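Long-range contacts in octopine dehydrogenase (Pecten maximus, PDB 3C7A), which catalyses the reductive condensation of L-arginine with pyruvate to D-octopine, using NADH as the hydride donor: residues V5-G10 with I87-A92; A248-C253 with K273-W278. One frame throughout, in Å; residues are numbered along the deposited sequence.

Interaction 1 of 2, residues V5-G10 with I87-A92; sequences VCVCGG and ILTVPA. With NAD (nicotinamide-adenine-dinucleotide), chain B.
C6, C8 and I87 hold together two neighbouring parallel strands of a Rossmann-type nucleotide-binding fold, just where both strands run out beside the NAD. I87 sends its N-H to C6 O and takes the N-H of C8 on its own O (3.0 Å), so one residue spans two positions of the partner strand, the usual ladder of a parallel sheet. Both bonds are nearly straight. One step on, T89 N still reaches C8 O, but at 3.4 Å the bond is weak and the strands are parting.

The I87 side chain runs outward on the face it shares with V7. I87 CB lies 4.3 Å from C6 O, the acceptor of the residue's own N-H; CG2 makes no contact with 5-10; CG1 carries the chain on to CD1, which, at the end of an extended chain (chi2 163°), runs back to V5 CG1 at 4.2 Å. The I87 side chain also packs on L17 of helix 12-21. The other face carries C8 and L88, whose CB and CG meet at 4.4 Å, with helix 95-102 packed over them through Y98 and H95.

Past the strands, the glycine-rich turn beginning at G9 is consistent with a GxGxxA dinucleotide motif, and G10 belongs to the NADH site. G9 has backbone angles suited to glycine. On the cofactor, P91 CD lies 3.6 Å from NAD O4B, and G10 C comes within 3.1 Å of NAD O3B. Where the chains diverge, V90 CG1, placed beside its own backbone N by a chi1 of -83°, rests 3.7 Å from G9 CA.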
ATOM      1  N   VAL A   5      18.444   3.270 -12.392  1.00 14.49           N
ATOM      2  CA  VAL A   5      17.343   3.141 -11.419  1.00 13.98           C
ATOM      3  C   VAL A   5      17.411   4.202 -10.304  1.00 13.81           C
ATOM      4  O   VAL A   5      18.463   4.393  -9.687  1.00 13.71           O
ATOM      5  CB  VAL A   5      17.329   1.716 -10.770  1.00 13.98           C
ATOM      6  CG1 VAL A   5      16.156   1.550  -9.803  1.00 13.66           C
ATOM      7  CG2 VAL A   5      17.296   0.618 -11.835  1.00 13.79           C
ATOM      8  N   CYS A   6      16.287   4.875 -10.048  1.00 13.61           N
ATOM      9  CA  CYS A   6      16.164   5.831  -8.933  1.00 13.42           C
ATOM     10  C   CYS A   6      15.213   5.324  -7.839  1.00 13.26           C
ATOM     11  O   CYS A   6      14.054   4.995  -8.115  1.00 13.31           O
ATOM     12  CB  CYS A   6      15.712   7.211  -9.439  1.00 13.41           C
ATOM     13  SG  CYS A   6      15.427   8.481  -8.147  1.00 13.69           S
ATOM     14  N   VAL A   7      15.715   5.269  -6.603  1.00 13.00           N
ATOM     15  CA  VAL A   7      14.930   4.857  -5.429  1.00 12.83           C
ATOM     16  C   VAL A   7      14.546   6.081  -4.580  1.00 12.73           C
ATOM     17  O   VAL A   7      15.410   6.884  -4.221  1.00 12.66           O
ATOM     18  CB  VAL A   7      15.707   3.829  -4.546  1.00 12.84           C
ATOM     19  CG1 VAL A   7      14.863   3.370  -3.359  1.00 12.80           C
ATOM     20  CG2 VAL A   7      16.167   2.627  -5.371  1.00 12.66           C
ATOM     21  N   CYS A   8      13.256   6.209  -4.260  1.00 12.64           N
ATOM     22  CA  CYS A   8      12.744   7.343  -3.476  1.00 12.56           C
ATOM     23  C   CYS A   8      12.402   6.943  -2.029  1.00 12.53           C
ATOM     24  O   CYS A   8      11.540   6.086  -1.805  1.00 12.45           O
ATOM     25  CB  CYS A   8      11.512   7.963  -4.161  1.00 12.54           C
ATOM     26  SG  CYS A   8      11.760   8.584  -5.865  1.00 12.52           S
ATOM     27  N   GLY A   9      13.078   7.567  -1.060  1.00 12.51           N
ATOM     28  CA  GLY A   9      12.838   7.308   0.373  1.00 12.55           C
ATOM     29  C   GLY A   9      14.083   7.039   1.213  1.00 12.54           C
ATOM     30  O   GLY A   9      15.197   6.999   0.686  1.00 12.53           O
ATOM     31  N   GLY A  10      13.893   6.843   2.521  1.00 12.63           N
ATOM     32  CA  GLY A  10      15.015   6.581   3.436  1.00 12.72           C
ATOM     33  C   GLY A  10      14.752   5.756   4.693  1.00 12.75           C
ATOM     34  O   GLY A  10      15.471   5.899   5.688  1.00 12.80           O
ATOM     35  N   ILE A  87      11.141   4.100  -8.569  1.00 11.76           N
ATOM     36  CA  ILE A  87      10.421   3.285  -7.571  1.00 11.90           C
ATOM     37  C   ILE A  87      10.212   4.009  -6.228  1.00 12.00           C
ATOM     38  O   ILE A  87      11.175   4.457  -5.603  1.00 11.88           O
ATOM     39  CB  ILE A  87      11.138   1.920  -7.315  1.00 11.81           C
ATOM     40  CG1 ILE A  87      11.394   1.174  -8.633  1.00 11.88           C
ATOM     41  CG2 ILE A  87      10.329   1.048  -6.342  1.00 11.76           C
ATOM     42  CD1 ILE A  87      12.431   0.055  -8.538  1.00 11.88           C
ATOM     43  N   LEU A  88       8.954   4.091  -5.789  1.00 12.30           N
ATOM     44  CA  LEU A  88       8.585   4.763  -4.531  1.00 12.65           C
ATOM     45  C   LEU A  88       8.294   3.770  -3.394  1.00 12.78           C
ATOM     46  O   LEU A  88       7.363   2.964  -3.490  1.00 12.75           O
ATOM     47  CB  LEU A  88       7.367   5.680  -4.742  1.00 12.66           C
ATOM     48  CG  LEU A  88       7.474   6.993  -5.531  1.00 12.91           C
ATOM     49  CD1 LEU A  88       7.622   6.760  -7.034  1.00 13.23           C
ATOM     50  CD2 LEU A  88       6.256   7.863  -5.258  1.00 12.72           C
ATOM     51  N   THR A  89       9.087   3.844  -2.323  1.00 13.01           N
ATOM     52  CA  THR A  89       8.929   2.954  -1.159  1.00 13.32           C
ATOM     53  C   THR A  89       8.906   3.716   0.187  1.00 13.45           C
ATOM     54  O   THR A  89       9.912   3.792   0.901  1.00 13.53           O
ATOM     55  CB  THR A  89       9.966   1.774  -1.174  1.00 13.41           C
ATOM     56  OG1 THR A  89       9.811   0.959  -0.004  1.00 13.58           O
ATOM     57  CG2 THR A  89      11.413   2.281  -1.265  1.00 13.62           C
ATOM     58  N   VAL A  90       7.733   4.270   0.509  1.00 13.54           N
ATOM     59  CA  VAL A  90       7.513   5.140   1.679  1.00 13.68           C
ATOM     60  C   VAL A  90       6.049   5.071   2.150  1.00 13.81           C
ATOM     61  O   VAL A  90       5.200   4.539   1.430  1.00 13.79           O
ATOM     62  CB  VAL A  90       7.845   6.637   1.365  1.00 13.67           C
ATOM     63  CG1 VAL A  90       9.332   6.920   1.490  1.00 13.86           C
ATOM     64  CG2 VAL A  90       7.307   7.057  -0.011  1.00 13.69           C
ATOM     65  N   PRO A  91       5.745   5.602   3.362  1.00 14.00           N
ATOM     66  CA  PRO A  91       4.343   5.814   3.759  1.00 14.11           C
ATOM     67  C   PRO A  91       3.584   6.718   2.777  1.00 14.20           C
ATOM     68  O   PRO A  91       4.176   7.623   2.180  1.00 14.26           O
ATOM     69  CB  PRO A  91       4.462   6.495   5.127  1.00 14.14           C
ATOM     70  CG  PRO A  91       5.785   6.065   5.647  1.00 14.21           C
ATOM     71  CD  PRO A  91       6.674   5.992   4.440  1.00 13.99           C
ATOM     72  N   ALA A  92       2.281   6.473   2.636  1.00 14.28           N
ATOM     73  CA  ALA A  92       1.459   7.062   1.568  1.00 14.43           C
ATOM     74  C   ALA A  92       1.318   8.589   1.578  1.00 14.51           C
ATOM     75  O   ALA A  92       1.132   9.194   0.518  1.00 14.42           O
ATOM     76  CB  ALA A  92       0.080   6.400   1.535  1.00 14.43           C
TER
HETATM   77  PA  NAD B 405       9.332   3.693   7.406  1.00 17.38           P
HETATM   78  O1A NAD B 405       8.509   4.066   8.578  1.00 16.79           O
HETATM   79  O2A NAD B 405      10.571   3.003   7.832  1.00 16.80           O
HETATM   80  O5B NAD B 405       9.678   5.008   6.533  1.00 17.88           O
HETATM   81  C5B NAD B 405      10.256   6.163   7.113  1.00 18.74           C
HETATM   82  C4B NAD B 405      10.717   7.123   6.018  1.00 19.15           C
HETATM   83  O4B NAD B 405       9.618   7.861   5.507  1.00 19.67           O
HETATM   84  C3B NAD B 405      11.720   8.157   6.515  1.00 19.45           C
HETATM   85  O3B NAD B 405      13.054   7.739   6.339  1.00 19.27           O
HETATM   86  C2B NAD B 405      11.405   9.393   5.693  1.00 19.89           C
HETATM   87  O2B NAD B 405      12.184   9.445   4.518  1.00 19.77           O
HETATM   88  C1B NAD B 405       9.939   9.231   5.328  1.00 20.32           C
HETATM   89  N9A NAD B 405       9.144  10.088   6.234  1.00 20.65           N
HETATM   90  C8A NAD B 405       8.651   9.729   7.465  1.00 20.85           C
HETATM   91  N7A NAD B 405       7.991  10.782   7.996  1.00 21.07           N
HETATM   92  C5A NAD B 405       8.054  11.813   7.125  1.00 20.90           C
HETATM   93  C6A NAD B 405       7.545  13.108   7.177  1.00 20.89           C
HETATM   94  N6A NAD B 405       7.085  13.582   8.333  1.00 21.11           N
HETATM   95  N1A NAD B 405       7.767  13.969   6.114  1.00 20.75           N
HETATM   96  C2A NAD B 405       8.488  13.540   5.012  1.00 20.85           C
HETATM   97  N3A NAD B 405       8.990  12.250   4.973  1.00 20.81           N
HETATM   98  C4A NAD B 405       8.777  11.395   6.011  1.00 20.74           C
HETATM   99  O3  NAD B 405       8.440   2.774   6.413  1.00 17.10           O
HETATM  100  PN  NAD B 405       8.894   1.300   5.931  1.00 17.18           P
HETATM  101  O1N NAD B 405       9.091   0.458   7.132  1.00 17.27           O
HETATM  102  O2N NAD B 405       9.991   1.433   4.944  1.00 16.78           O
HETATM  103  O5D NAD B 405       7.593   0.720   5.171  1.00 17.62           O
HETATM  104  C5D NAD B 405       6.998   1.351   4.055  1.00 17.80           C
HETATM  105  C4D NAD B 405       5.568   0.837   3.866  1.00 18.04           C
HETATM  106  O4D NAD B 405       5.542  -0.582   3.773  1.00 18.01           O
HETATM  107  C3D NAD B 405       4.669   1.230   5.032  1.00 18.20           C
HETATM  108  O3D NAD B 405       3.455   1.742   4.529  1.00 18.22           O
HETATM  109  C2D NAD B 405       4.443  -0.066   5.791  1.00 18.11           C
HETATM  110  O2D NAD B 405       3.154  -0.117   6.360  1.00 18.04           O
HETATM  111  C1D NAD B 405       4.646  -1.139   4.725  1.00 18.05           C
HETATM  112  N1N NAD B 405       5.145  -2.427   5.265  1.00 18.12           N
HETATM  113  C2N NAD B 405       6.277  -2.495   6.043  1.00 18.04           C
HETATM  114  C3N NAD B 405       6.730  -3.723   6.537  1.00 18.06           C
HETATM  115  C7N NAD B 405       8.093  -3.826   7.174  1.00 18.01           C
HETATM  116  O7N NAD B 405       8.475  -4.979   7.722  1.00 17.76           O
HETATM  117  N7N NAD B 405       8.950  -2.704   7.185  1.00 18.20           N
HETATM  118  C4N NAD B 405       6.018  -4.886   6.231  1.00 18.12           C
HETATM  119  C5N NAD B 405       4.873  -4.813   5.438  1.00 18.14           C
HETATM  120  C6N NAD B 405       4.451  -3.573   4.961  1.00 18.11           C

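Interaction 2 of 2, residues A248-C253 with K273-W278; sequences ACSNEC and KDIYQW
S250 points toward the start of helix 275-282, and its hydroxyl does most of the work here. With OG swung anti to the backbone N (chi1 178°), the oxygen extends across the gap and accepts a weak hydrogen bond from I275 N, 3.4 Å away with an N-H...O angle of 154°. That amide lies in the first turn of its helix, where no earlier helical carbonyl is available to it, so a side chain from another helix takes the place. I275 turns its CB toward S250 and lays the CG2 branch alongside the serine, 3.9 Å from S250 CB; this methyl meets both serine side-chain atoms.

Beside this pair, N251 and D274 are brought together by water. Their flat ends cross, amide and carboxylate planes 79° apart, and N251 OD1 stays 4.2 Å from D274 OD1, so the two oxygens do not bond directly. A water sits between them, donating to N251 OD1 at 2.7 Å and to D274 OD1 at 2.6 Å while it accepts from S250 OG at 3.0 Å. The serine hydroxyl thus gives its proton to the water and uses its oxygen for the I275 amide. D274 occupies the N-cap position, yet its carboxylate turns to the water and makes no capping bond.

All this lies within the alpha-helical domain of the family. Helix 240-263 receives the start of helix 275-282 on the side that carries S250, while A248, C249 and E252 pack on helix 349-362; Y208 touches I275 and bonds to K273 O.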
ATOM      1  N   ALA A 248     -20.144  -9.440   5.803  1.00 17.86           N
ATOM      2  CA  ALA A 248     -21.028  -8.445   5.190  1.00 17.64           C
ATOM      3  C   ALA A 248     -20.273  -7.399   4.362  1.00 17.54           C
ATOM      4  O   ALA A 248     -20.750  -6.979   3.304  1.00 17.47           O
ATOM      5  CB  ALA A 248     -21.886  -7.768   6.252  1.00 17.63           C
ATOM      6  N   CYS A 249     -19.103  -6.986   4.848  1.00 17.37           N
ATOM      7  CA  CYS A 249     -18.256  -6.018   4.142  1.00 17.28           C
ATOM      8  C   CYS A 249     -17.611  -6.623   2.888  1.00 17.21           C
ATOM      9  O   CYS A 249     -17.396  -5.922   1.895  1.00 17.15           O
ATOM     10  CB  CYS A 249     -17.185  -5.445   5.077  1.00 17.32           C
ATOM     11  SG  CYS A 249     -17.798  -4.270   6.329  1.00 17.36           S
ATOM     12  N   SER A 250     -17.308  -7.921   2.947  1.00 17.14           N
ATOM     13  CA  SER A 250     -16.764  -8.667   1.807  1.00 17.10           C
ATOM     14  C   SER A 250     -17.795  -8.859   0.688  1.00 17.20           C
ATOM     15  O   SER A 250     -17.451  -8.798  -0.498  1.00 17.15           O
ATOM     16  CB  SER A 250     -16.224 -10.027   2.265  1.00 17.09           C
ATOM     17  OG  SER A 250     -15.740 -10.790   1.170  1.00 16.98           O
ATOM     18  N   ASN A 251     -19.050  -9.099   1.070  1.00 17.19           N
ATOM     19  CA  ASN A 251     -20.153  -9.224   0.115  1.00 17.25           C
ATOM     20  C   ASN A 251     -20.413  -7.924  -0.656  1.00 17.24           C
ATOM     21  O   ASN A 251     -20.780  -7.957  -1.835  1.00 17.20           O
ATOM     22  CB  ASN A 251     -21.435  -9.694   0.819  1.00 17.29           C
ATOM     23  CG  ASN A 251     -21.429 -11.189   1.137  1.00 17.53           C
ATOM     24  OD1 ASN A 251     -20.599 -11.951   0.635  1.00 17.79           O
ATOM     25  ND2 ASN A 251     -22.370 -11.613   1.974  1.00 17.80           N
ATOM     26  N   GLU A 252     -20.217  -6.790   0.015  1.00 17.17           N
ATOM     27  CA  GLU A 252     -20.366  -5.469  -0.607  1.00 17.18           C
ATOM     28  C   GLU A 252     -19.288  -5.182  -1.664  1.00 17.13           C
ATOM     29  O   GLU A 252     -19.551  -4.481  -2.645  1.00 17.10           O
ATOM     30  CB  GLU A 252     -20.415  -4.364   0.459  1.00 17.13           C
ATOM     31  CG  GLU A 252     -21.771  -4.260   1.175  1.00 17.18           C
ATOM     32  CD  GLU A 252     -21.764  -3.346   2.400  1.00 17.40           C
ATOM     33  OE1 GLU A 252     -20.761  -2.644   2.645  1.00 17.40           O
ATOM     34  OE2 GLU A 252     -22.781  -3.333   3.126  1.00 17.76           O
ATOM     35  N   CYS A 253     -18.089  -5.733  -1.466  1.00 17.13           N
ATOM     36  CA  CYS A 253     -17.005  -5.644  -2.454  1.00 17.18           C
ATOM     37  C   CYS A 253     -17.369  -6.342  -3.775  1.00 17.29           C
ATOM     38  O   CYS A 253     -17.014  -5.864  -4.856  1.00 17.12           O
ATOM     39  CB  CYS A 253     -15.698  -6.223  -1.890  1.00 17.17           C
ATOM     40  SG  CYS A 253     -14.808  -5.164  -0.697  1.00 17.09           S
ATOM     41  N   LYS A 273     -12.577 -12.011  -5.204  1.00 19.52           N
ATOM     42  CA  LYS A 273     -13.059 -13.168  -4.403  1.00 19.60           C
ATOM     43  C   LYS A 273     -13.514 -12.994  -2.909  1.00 19.64           C
ATOM     44  O   LYS A 273     -13.193 -12.021  -2.274  1.00 19.58           O
ATOM     45  CB  LYS A 273     -12.128 -14.357  -4.536  1.00 19.57           C
ATOM     46  CG  LYS A 273     -10.749 -14.197  -3.952  1.00 19.61           C
ATOM     47  CD  LYS A 273      -9.813 -15.376  -4.334  1.00 19.59           C
ATOM     48  CE  LYS A 273      -9.038 -15.153  -5.566  1.00 19.39           C
ATOM     49  NZ  LYS A 273      -7.974 -16.071  -5.865  1.00 19.12           N
ATOM     50  N   ASP A 274     -14.269 -13.962  -2.383  1.00 19.70           N
ATOM     51  CA  ASP A 274     -14.647 -13.946  -0.963  1.00 19.84           C
ATOM     52  C   ASP A 274     -13.403 -14.001  -0.069  1.00 19.79           C
ATOM     53  O   ASP A 274     -12.414 -14.657  -0.414  1.00 19.75           O
ATOM     54  CB  ASP A 274     -15.551 -15.143  -0.627  1.00 19.92           C
ATOM     55  CG  ASP A 274     -16.840 -15.168  -1.438  1.00 20.41           C
ATOM     56  OD1 ASP A 274     -17.686 -14.266  -1.262  1.00 20.69           O
ATOM     57  OD2 ASP A 274     -17.018 -16.110  -2.240  1.00 20.99           O
ATOM     58  N   ILE A 275     -13.466 -13.325   1.077  1.00 19.75           N
ATOM     59  CA  ILE A 275     -12.362 -13.320   2.049  1.00 19.79           C
ATOM     60  C   ILE A 275     -12.129 -14.699   2.697  1.00 19.89           C
ATOM     61  O   ILE A 275     -10.994 -15.046   3.033  1.00 19.83           O
ATOM     62  CB  ILE A 275     -12.518 -12.180   3.118  1.00 19.75           C
ATOM     63  CG1 ILE A 275     -11.224 -11.996   3.925  1.00 19.67           C
ATOM     64  CG2 ILE A 275     -13.752 -12.406   4.014  1.00 19.52           C
ATOM     65  CD1 ILE A 275     -11.097 -10.646   4.626  1.00 19.77           C
ATOM     66  N   TYR A 276     -13.201 -15.479   2.853  1.00 20.08           N
ATOM     67  CA  TYR A 276     -13.116 -16.851   3.373  1.00 20.24           C
ATOM     68  C   TYR A 276     -12.350 -17.768   2.414  1.00 20.27           C
ATOM     69  O   TYR A 276     -11.575 -18.624   2.851  1.00 20.22           O
ATOM     70  CB  TYR A 276     -14.520 -17.403   3.665  1.00 20.40           C
ATOM     71  CG  TYR A 276     -14.575 -18.863   4.094  1.00 20.69           C
ATOM     72  CD1 TYR A 276     -14.172 -19.256   5.372  1.00 20.87           C
ATOM     73  CD2 TYR A 276     -15.054 -19.845   3.224  1.00 21.00           C
ATOM     74  CE1 TYR A 276     -14.230 -20.596   5.769  1.00 20.95           C
ATOM     75  CE2 TYR A 276     -15.117 -21.186   3.610  1.00 21.19           C
ATOM     76  CZ  TYR A 276     -14.705 -21.553   4.884  1.00 21.03           C
ATOM     77  OH  TYR A 276     -14.767 -22.875   5.266  1.00 20.84           O
ATOM     78  N   GLN A 277     -12.570 -17.575   1.113  1.00 20.36           N
ATOM     79  CA  GLN A 277     -11.847 -18.302   0.065  1.00 20.49           C
ATOM     80  C   GLN A 277     -10.353 -17.956   0.073  1.00 20.54           C
ATOM     81  O   GLN A 277      -9.510 -18.830  -0.143  1.00 20.48           O
ATOM     82  CB  GLN A 277     -12.459 -18.008  -1.312  1.00 20.47           C
ATOM     83  CG  GLN A 277     -11.954 -18.909  -2.442  1.00 20.57           C
ATOM     84  CD  GLN A 277     -12.478 -18.505  -3.815  1.00 20.63           C
ATOM     85  OE1 GLN A 277     -13.639 -18.122  -3.967  1.00 20.87           O
ATOM     86  NE2 GLN A 277     -11.621 -18.603  -4.826  1.00 20.43           N
ATOM     87  N   TRP A 278     -10.043 -16.683   0.331  1.00 20.61           N
ATOM     88  CA  TRP A 278      -8.660 -16.193   0.391  1.00 20.72           C
ATOM     89  C   TRP A 278      -7.852 -16.820   1.533  1.00 20.90           C
ATOM     90  O   TRP A 278      -6.695 -17.197   1.340  1.00 20.83           O
ATOM     91  CB  TRP A 278      -8.633 -14.659   0.488  1.00 20.58           C
ATOM     92  CG  TRP A 278      -7.244 -14.069   0.530  1.00 20.43           C
ATOM     93  CD1 TRP A 278      -6.425 -13.825  -0.536  1.00 20.35           C
ATOM     94  CD2 TRP A 278      -6.517 -13.654   1.696  1.00 20.36           C
ATOM     95  NE1 TRP A 278      -5.235 -13.286  -0.108  1.00 20.26           N
ATOM     96  CE2 TRP A 278      -5.265 -13.169   1.257  1.00 20.23           C
ATOM     97  CE3 TRP A 278      -6.803 -13.643   3.069  1.00 20.34           C
ATOM     98  CZ2 TRP A 278      -4.296 -12.679   2.142  1.00 20.34           C
ATOM     99  CZ3 TRP A 278      -5.839 -13.155   3.949  1.00 20.32           C
ATOM    100  CH2 TRP A 278      -4.601 -12.680   3.479  1.00 20.39           C
TER
HETATM  101  O   HOH W   1     -18.017 -12.783   0.903  1.00 20.91           O

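From the N terminus, strand 3-8 comes first, and interaction 1 brings strand 85-88 in beside it, closing a loop of 76 residues that holds strands 27-32 and 71-73 of the same sheet. The chain then completes the nucleotide-binding part and enters the helical domain, where interaction 2 closes a much shorter loop, with 19 residues between its segments, the first ten of them the rest of helix 240-263. The two loops follow in series, neither nested nor crossed. The centres of interactions 1 and 2 lie about 31 Å apart, on opposite sides of the centre of the chain. Interaction 1 joins sheet strands at the NAD, whereas interaction 2 joins helices, with K273 beside M206 of the L-arginine site.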